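Local coordinates for iron-regulated outer membrane protein (PDB 4B7O) that imports iron across the meningococcal outer membrane as a TonB-dependent transporter, and probably acts as a siderophore receptor, at residues Q76-T81 and G186-S191; D475-S480 and V578-N583. One frame throughout, in Å; residues are numbered along the deposited sequence.

Contact 1: Q76-T81 and G186-S191; sequences QKDEST and GVRLNS
Asp78 and Arg188 form a single salt bridge between the plug and the inner wall of the barrel. Asp78 belongs to the plug domain of this TonB-dependent receptor; Arg188 sits on strand 185-194, the first strand of the barrel. Arg188 NH2 lies 2.8 Å from Asp78 OD1. The hydrogen bond within this pair is weak, because the N-H...O angle is only 124°. The carboxylate and guanidinium planes are 21° apart, yet OD1 meets the guanidinium obliquely, through one nitrogen and not as a two-pronged pair. The two side chains come from opposite directions. Arg188 has CG anti to its own backbone N (chi1 -174°) and runs extended to NE, which carries the charge off the strand and across to the plug. The backbones stay far apart: the closest CA atoms, those of Asp78 and Asn190, are 9.7 Å from each other. Arg188 NE is buried here and has no partner. Asp78 lies in a type I turn from Lys77 to Ser80, where Ser80 N bonds to Lys77 O at 3.0 Å. The next residue, Glu79, makes its own salt bridges to Arg646 and Lys698. Strand 185-194 pairs with 198-209, and with the last strand, 736-744, where the barrel closes. Asn742 of strand 736-744 touches both Asp78 and Arg188, and Asn706 of strand 705-712 also packs on Asp78.

Contact 2: D475-S480 and V578-N583; sequences DGKTVS and VREAVN
Lys477 and Glu580 form a tentative salt bridge, and the segment that carries Lys477 starts two residues earlier with Asp475. Asp475 OD1 accepts a hydrogen bond from Lys477 N at 3.1 Å, with an N-H...O angle of 152°. The donor comes from above the carboxylate plane, 41° out of it. This is an Asx turn. The other oxygen, OD2, bonds to Ser527. Gly476 lies within the turn with a positive phi, which favours glycine. With CG anti to the backbone N (chi1 178°) and the rest of its chain extended, Lys477 spans the gap, and NZ comes 3.2 Å from Glu580 OE1. OE1 sits too close to another atom, so the bridge is doubtful. The two side chains cross obliquely. The site is consistent with the extracellular end of the barrel: 475-480 leaves the turn after strand 458-472, and 578-583 begins strand 578-600. Strand 525-528 lies between the segments, bonded to the backbone of Arg579 and Ala581 and touched by the side chains of Asp475, Lys477 and Val479. The stronger polar partners are Ile528 O for Lys477 NZ and Gln570 NE2 for Glu580 OE2. Further on, in strand 478-493, Val479 pairs through its backbone with Val471.

How the contacts relate
From the N terminus the chain first builds the plug, with residues 76-81 in it, then enters the barrel at strand 185-194. Contact 1 closes a loop there of 104 residues and ties plug to barrel wall. The chain continues through the following barrel strands before 475-480. Contact 2 then closes a second loop of 97 residues, rich in strand. It joins the start of strand 478-493, with the turn before it, to the start of strand 578-600. The loops are in series; they neither nest nor cross. The contacts lie on opposite sides of the chain's centre. The centres of contacts 1 and 2 are about 48 Å apart, and the nearest atoms of contacts 1 and 2 about 37 Å.

Contact 1: Q76-T81 and G186-S191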
loop_
_atom_site.group_PDB
_atom_site.type_symbol
_atom_site.label_atom_id
_atom_site.label_comp_id
_atom_site.label_asym_id
_atom_site.label_seq_id
_atom_site.Cartn_x
_atom_site.Cartn_y
_atom_site.Cartn_z
ATOM N N GLN A 76 2.527 11.468 16.579
ATOM C CA GLN A 76 1.288 10.716 16.816
ATOM C C GLN A 76 1.460 9.238 16.982
ATOM O O GLN A 76 0.814 8.629 17.819
ATOM C CB GLN A 76 0.311 10.897 15.690
ATOM C CG GLN A 76 -0.650 12.033 15.943
ATOM C CD GLN A 76 -1.249 12.545 14.656
ATOM O OE1 GLN A 76 -1.252 11.852 13.616
ATOM N NE2 GLN A 76 -1.768 13.765 14.711
ATOM N N LYS A 77 2.315 8.651 16.163
ATOM C CA LYS A 77 2.648 7.253 16.275
ATOM C C LYS A 77 3.273 6.899 17.656
ATOM O O LYS A 77 2.983 5.874 18.230
ATOM C CB LYS A 77 3.587 6.938 15.144
ATOM C CG LYS A 77 3.536 5.521 14.657
ATOM C CD LYS A 77 4.063 5.485 13.246
ATOM C CE LYS A 77 5.332 6.323 13.090
ATOM N NZ LYS A 77 6.501 5.659 13.744
ATOM N N ASP A 78 4.051 7.802 18.224
ATOM C CA ASP A 78 4.632 7.575 19.493
ATOM C C ASP A 78 3.574 7.453 20.566
ATOM O O ASP A 78 3.820 6.916 21.608
ATOM C CB ASP A 78 5.587 8.728 19.832
ATOM C CG ASP A 78 6.940 8.592 19.140
ATOM O OD1 ASP A 78 7.177 7.540 18.539
ATOM O OD2 ASP A 78 7.756 9.536 19.161
ATOM N N GLU A 79 2.386 7.954 20.314
ATOM C CA GLU A 79 1.320 7.937 21.320
ATOM C C GLU A 79 0.436 6.766 21.122
ATOM O O GLU A 79 -0.522 6.612 21.809
ATOM C CB GLU A 79 0.487 9.234 21.240
ATOM C CG GLU A 79 1.362 10.463 21.487
ATOM C CD GLU A 79 0.550 11.739 21.537
ATOM O OE1 GLU A 79 -0.672 11.633 21.745
ATOM O OE2 GLU A 79 1.112 12.851 21.376
ATOM N N SER A 80 0.723 5.956 20.129
ATOM C CA SER A 80 -0.156 4.852 19.775
ATOM C C SER A 80 0.488 3.500 20.102
ATOM O O SER A 80 1.706 3.354 20.289
ATOM C CB SER A 80 -0.454 4.938 18.284
ATOM O OG SER A 80 -0.974 3.741 17.734
ATOM N N THR A 81 -0.333 2.486 20.120
ATOM C CA THR A 81 0.131 1.187 20.504
ATOM C C THR A 81 0.296 0.258 19.267
ATOM O O THR A 81 0.831 -0.847 19.350
ATOM C CB THR A 81 -0.838 0.719 21.528
ATOM O OG1 THR A 81 -0.121 0.047 22.555
ATOM C CG2 THR A 81 -1.934 -0.081 20.926
ATOM N N GLY A 186 20.934 11.541 19.935
ATOM C CA GLY A 186 20.221 10.772 20.930
ATOM C C GLY A 186 20.116 9.283 20.673
ATOM O O GLY A 186 20.486 8.784 19.598
ATOM N N VAL A 187 19.540 8.598 21.657
ATOM C CA VAL A 187 19.086 7.218 21.542
ATOM C C VAL A 187 17.546 7.096 21.832
ATOM O O VAL A 187 16.970 7.804 22.648
ATOM C CB VAL A 187 19.861 6.340 22.552
ATOM C CG1 VAL A 187 19.491 4.863 22.390
ATOM C CG2 VAL A 187 21.364 6.528 22.392
ATOM N N ARG A 188 16.880 6.199 21.143
ATOM C CA ARG A 188 15.507 5.939 21.461
ATOM C C ARG A 188 15.386 4.461 21.696
ATOM O O ARG A 188 15.844 3.688 20.869
ATOM C CB ARG A 188 14.667 6.329 20.299
ATOM C CG ARG A 188 13.195 6.219 20.580
ATOM C CD ARG A 188 12.472 6.133 19.255
ATOM N NE ARG A 188 11.025 6.233 19.419
ATOM C CZ ARG A 188 10.182 5.237 19.144
ATOM N NH1 ARG A 188 10.643 4.040 18.753
ATOM N NH2 ARG A 188 8.885 5.436 19.299
ATOM N N LEU A 189 14.829 4.055 22.830
ATOM C CA LEU A 189 14.503 2.635 22.991
ATOM C C LEU A 189 13.016 2.521 23.011
ATOM O O LEU A 189 12.322 3.462 23.463
ATOM C CB LEU A 189 15.077 2.037 24.283
ATOM C CG LEU A 189 16.546 2.355 24.538
ATOM C CD1 LEU A 189 16.828 2.469 26.036
ATOM C CD2 LEU A 189 17.461 1.366 23.823
ATOM N N ASN A 190 12.504 1.379 22.572
ATOM C CA ASN A 190 11.064 1.140 22.787
ATOM C C ASN A 190 10.694 -0.321 23.132
ATOM O O ASN A 190 11.434 -1.218 22.868
ATOM C CB ASN A 190 10.287 1.636 21.571
ATOM C CG ASN A 190 10.345 0.660 20.437
ATOM O OD1 ASN A 190 11.361 0.544 19.766
ATOM N ND2 ASN A 190 9.288 -0.099 20.272
ATOM N N SER A 191 9.525 -0.555 23.697
ATOM C CA SER A 191 9.063 -1.913 24.011
ATOM C C SER A 191 7.585 -1.956 23.904
ATOM O O SER A 191 6.926 -0.941 24.124
ATOM C CB SER A 191 9.371 -2.215 25.475
ATOM O OG SER A 191 10.623 -2.844 25.576
#

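Contact 2: D475-S480 and V578-N583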
loop_
_atom_site.group_PDB
_atom_site.type_symbol
_atom_site.label_atom_id
_atom_site.label_comp_id
_atom_site.label_asym_id
_atom_site.label_seq_id
_atom_site.Cartn_x
_atom_site.Cartn_y
_atom_site.Cartn_z
ATOM N N ASP A 475 8.907 -15.773 -21.952
ATOM C CA ASP A 475 9.244 -16.498 -23.178
ATOM C C ASP A 475 10.017 -15.608 -24.134
ATOM O O ASP A 475 10.063 -15.876 -25.325
ATOM C CB ASP A 475 7.992 -17.091 -23.845
ATOM C CG ASP A 475 6.907 -16.042 -24.103
ATOM O OD1 ASP A 475 7.183 -14.814 -23.939
ATOM O OD2 ASP A 475 5.782 -16.456 -24.491
ATOM N N GLY A 476 10.629 -14.546 -23.611
ATOM C CA GLY A 476 11.346 -13.576 -24.447
ATOM C C GLY A 476 10.481 -12.617 -25.251
ATOM O O GLY A 476 10.992 -11.647 -25.798
ATOM N N LYS A 477 9.171 -12.877 -25.311
ATOM C CA LYS A 477 8.219 -12.069 -26.109
ATOM C C LYS A 477 7.964 -10.685 -25.529
ATOM O O LYS A 477 7.552 -10.536 -24.358
ATOM C CB LYS A 477 6.891 -12.796 -26.289
ATOM C CG LYS A 477 5.874 -11.967 -27.062
ATOM C CD LYS A 477 4.501 -12.619 -26.932
ATOM C CE LYS A 477 3.522 -12.210 -28.028
ATOM N NZ LYS A 477 2.255 -12.958 -27.724
ATOM N N THR A 478 8.233 -9.684 -26.359
ATOM C CA THR A 478 8.121 -8.279 -25.993
ATOM C C THR A 478 6.829 -7.667 -26.472
ATOM O O THR A 478 6.130 -8.265 -27.282
ATOM C CB THR A 478 9.297 -7.513 -26.526
ATOM O OG1 THR A 478 10.429 -7.965 -25.792
ATOM C CG2 THR A 478 9.155 -6.072 -26.277
ATOM N N VAL A 479 6.481 -6.509 -25.921
ATOM C CA VAL A 479 5.312 -5.743 -26.362
ATOM C C VAL A 479 5.367 -4.451 -25.624
ATOM O O VAL A 479 5.561 -4.465 -24.398
ATOM C CB VAL A 479 3.988 -6.367 -25.956
ATOM C CG1 VAL A 479 2.869 -5.364 -26.226
ATOM C CG2 VAL A 479 3.769 -7.685 -26.691
ATOM N N SER A 480 5.227 -3.366 -26.385
ATOM C CA SER A 480 5.196 -1.992 -25.901
ATOM C C SER A 480 3.876 -1.240 -26.158
ATOM O O SER A 480 2.959 -1.717 -26.853
ATOM C CB SER A 480 6.324 -1.172 -26.500
ATOM O OG SER A 480 7.592 -1.692 -26.142
ATOM N N VAL A 578 -0.175 -22.105 -23.189
ATOM C CA VAL A 578 0.558 -20.859 -23.327
ATOM C C VAL A 578 -0.600 -19.869 -23.206
ATOM O O VAL A 578 -1.474 -19.816 -24.080
ATOM C CB VAL A 578 1.256 -20.761 -24.719
ATOM C CG1 VAL A 578 1.780 -19.353 -25.043
ATOM C CG2 VAL A 578 2.403 -21.771 -24.829
ATOM N N ARG A 579 -0.650 -19.112 -22.119
ATOM C CA ARG A 579 -1.710 -18.139 -21.983
ATOM C C ARG A 579 -1.109 -16.789 -22.180
ATOM O O ARG A 579 0.101 -16.697 -22.070
ATOM C CB ARG A 579 -2.371 -18.291 -20.645
ATOM C CG ARG A 579 -3.412 -19.394 -20.735
ATOM C CD ARG A 579 -3.902 -19.749 -19.358
ATOM N NE ARG A 579 -2.856 -19.488 -18.369
ATOM C CZ ARG A 579 -3.038 -19.615 -17.056
ATOM N NH1 ARG A 579 -4.238 -20.002 -16.605
ATOM N NH2 ARG A 579 -2.033 -19.351 -16.202
ATOM N N GLU A 580 -1.899 -15.749 -22.508
ATOM C CA GLU A 580 -1.293 -14.419 -22.660
ATOM C C GLU A 580 -2.072 -13.266 -22.007
ATOM O O GLU A 580 -3.301 -13.315 -21.905
ATOM C CB GLU A 580 -0.931 -14.136 -24.123
ATOM C CG GLU A 580 -1.795 -14.899 -25.122
ATOM C CD GLU A 580 -1.813 -14.246 -26.484
ATOM O OE1 GLU A 580 -0.810 -13.608 -26.870
ATOM O OE2 GLU A 580 -2.840 -14.354 -27.170
ATOM N N ALA A 581 -1.352 -12.260 -21.515
ATOM C CA ALA A 581 -1.991 -11.075 -20.924
ATOM C C ALA A 581 -2.787 -10.370 -22.020
ATOM O O ALA A 581 -2.307 -10.227 -23.126
ATOM C CB ALA A 581 -0.954 -10.136 -20.323
ATOM N N VAL A 582 -4.014 -9.984 -21.710
ATOM C CA VAL A 582 -4.885 -9.252 -22.626
ATOM C C VAL A 582 -5.651 -8.199 -21.879
ATOM O O VAL A 582 -5.906 -8.347 -20.683
ATOM C CB VAL A 582 -5.993 -10.141 -23.235
ATOM C CG1 VAL A 582 -5.476 -10.811 -24.479
ATOM C CG2 VAL A 582 -6.579 -11.134 -22.233
ATOM N N ASN A 583 -6.024 -7.139 -22.585
ATOM C CA ASN A 583 -7.020 -6.206 -22.068
ATOM C C ASN A 583 -8.381 -6.882 -22.146
ATOM O O ASN A 583 -8.772 -7.311 -23.189
ATOM C CB ASN A 583 -6.953 -4.932 -22.889
ATOM C CG ASN A 583 -5.543 -4.394 -22.977
ATOM O OD1 ASN A 583 -4.877 -4.543 -24.002
ATOM N ND2 ASN A 583 -5.044 -3.840 -21.883
#